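Local coordinates for beta-ketoacyl-[acyl-carrier-protein] synthase FabY (Pseudomonas aeruginosa, PDB 4CW4) that catalyses the condensation of acetyl-CoA with malonyl-acyl carrier protein to give acetoacetyl-ACP, the primer of fatty acid biosynthesis, at residues A[336-339]-A[345-348]. Residues are numbered along the deposited sequence; the frame is centred on the assembly and turned at random.
Sequences GLRL and DVDF
Arg338, on the short helix 334-341, and Val346, in the loop that follows, bring their backbones together, CA to CA 5.9 Å; the chain has doubled back on the helix it has just left, and no hydrogen bond joins 336-339 to 345-348. Val346 is the wedge, crossing Leu337 and Arg338 at about a right angle; both its methyls touch Leu337, CG1 turning on to Phe348 and CG2 to Arg338. With CG1 anti to the backbone N (chi1 167°), that methyl lies 3.5 Å from Leu337 CB and also packs against Leu337 CD1, while the Phe348 ring presents a face to it, CG1 sitting 3.9 Å above the plane over the ring centre. Leu337 CD1 reaches the same ring obliquely, 4.0 Å from Phe348 CD1. Val346 CG2 lies 3.4 Å from Arg338 CG. From there the arginine runs extended to NE, which donates to the carbonyl oxygen of Asp344, and NH1 forms a salt bridge with Glu335. Leu337, itself buried, also packs on Ala351 and Cys359. Away from the active-site residues, the two segments thus meet through apolar contact alone, while polar bonds at the margins, Arg338 NE to Asp344 O and Asp347 N to Glu341, also join loop and helix.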
loop_
_atom_site.group_PDB
_atom_site.type_symbol
_atom_site.label_atom_id
_atom_site.label_comp_id
_atom_site.label_asym_id
_atom_site.label_seq_id
_atom_site.Cartn_x
_atom_site.Cartn_y
_atom_site.Cartn_z
ATOM N N GLY A 336 -29.442 -2.821 13.238
ATOM C CA GLY A 336 -29.465 -3.989 12.374
ATOM C C GLY A 336 -29.597 -5.265 13.181
ATOM O O GLY A 336 -30.390 -6.146 12.861
ATOM N N LEU A 337 -28.824 -5.367 14.256
ATOM C CA LEU A 337 -28.878 -6.543 15.097
ATOM C C LEU A 337 -30.199 -6.647 15.856
ATOM O O LEU A 337 -30.688 -7.749 16.112
ATOM C CB LEU A 337 -27.690 -6.563 16.059
ATOM C CG LEU A 337 -26.325 -6.706 15.372
ATOM C CD1 LEU A 337 -25.197 -6.364 16.333
ATOM C CD2 LEU A 337 -26.150 -8.131 14.811
ATOM N N ARG A 338 -30.783 -5.510 16.221
ATOM C CA ARG A 338 -32.087 -5.518 16.878
ATOM C C ARG A 338 -33.136 -6.164 15.986
ATOM O O ARG A 338 -34.029 -6.857 16.470
ATOM C CB ARG A 338 -32.504 -4.093 17.235
ATOM C CG ARG A 338 -31.785 -3.551 18.450
ATOM C CD ARG A 338 -32.200 -2.109 18.739
ATOM N NE ARG A 338 -31.759 -1.668 20.062
ATOM C CZ ARG A 338 -31.696 -0.397 20.451
ATOM N NH1 ARG A 338 -32.059 0.580 19.622
ATOM N NH2 ARG A 338 -31.292 -0.097 21.679
ATOM N N LEU A 339 -33.032 -5.932 14.687
ATOM C CA LEU A 339 -33.979 -6.507 13.736
ATOM C C LEU A 339 -33.800 -8.012 13.650
ATOM O O LEU A 339 -34.783 -8.745 13.598
ATOM C CB LEU A 339 -33.804 -5.884 12.350
ATOM C CG LEU A 339 -34.342 -4.464 12.184
ATOM C CD1 LEU A 339 -34.002 -3.913 10.814
ATOM C CD2 LEU A 339 -35.849 -4.421 12.386
ATOM N N ASP A 345 -32.264 -5.200 23.395
ATOM C CA ASP A 345 -30.987 -5.472 24.064
ATOM C C ASP A 345 -30.195 -6.539 23.311
ATOM O O ASP A 345 -30.340 -7.741 23.549
ATOM C CB ASP A 345 -31.221 -5.901 25.512
ATOM C CG ASP A 345 -32.260 -6.995 25.638
ATOM O OD1 ASP A 345 -33.341 -6.885 25.003
ATOM O OD2 ASP A 345 -31.994 -7.971 26.370
ATOM N N VAL A 346 -29.342 -6.070 22.405
ATOM C CA VAL A 346 -28.608 -6.935 21.483
ATOM C C VAL A 346 -27.442 -7.664 22.137
ATOM O O VAL A 346 -26.799 -7.132 23.028
ATOM C CB VAL A 346 -28.037 -6.071 20.327
ATOM C CG1 VAL A 346 -26.995 -6.820 19.494
ATOM C CG2 VAL A 346 -29.180 -5.570 19.466
ATOM N N ASP A 347 -27.151 -8.868 21.644
ATOM C CA ASP A 347 -25.951 -9.592 22.034
ATOM C C ASP A 347 -24.808 -9.254 21.060
ATOM O O ASP A 347 -24.695 -9.855 19.973
ATOM C CB ASP A 347 -26.221 -11.092 22.019
ATOM C CG ASP A 347 -25.037 -11.919 22.500
ATOM O OD1 ASP A 347 -23.946 -11.346 22.744
ATOM O OD2 ASP A 347 -25.218 -13.159 22.637
ATOM N N PHE A 348 -23.967 -8.289 21.427
ATOM C CA PHE A 348 -22.925 -7.847 20.521
ATOM C C PHE A 348 -21.860 -8.913 20.314
ATOM O O PHE A 348 -21.095 -8.819 19.373
ATOM C CB PHE A 348 -22.304 -6.540 20.985
ATOM C CG PHE A 348 -23.223 -5.364 20.840
ATOM C CD1 PHE A 348 -23.499 -4.856 19.596
ATOM C CD2 PHE A 348 -23.825 -4.780 21.948
ATOM C CE1 PHE A 348 -24.359 -3.778 19.437
ATOM C CE2 PHE A 348 -24.676 -3.702 21.797
ATOM C CZ PHE A 348 -24.948 -3.206 20.527
#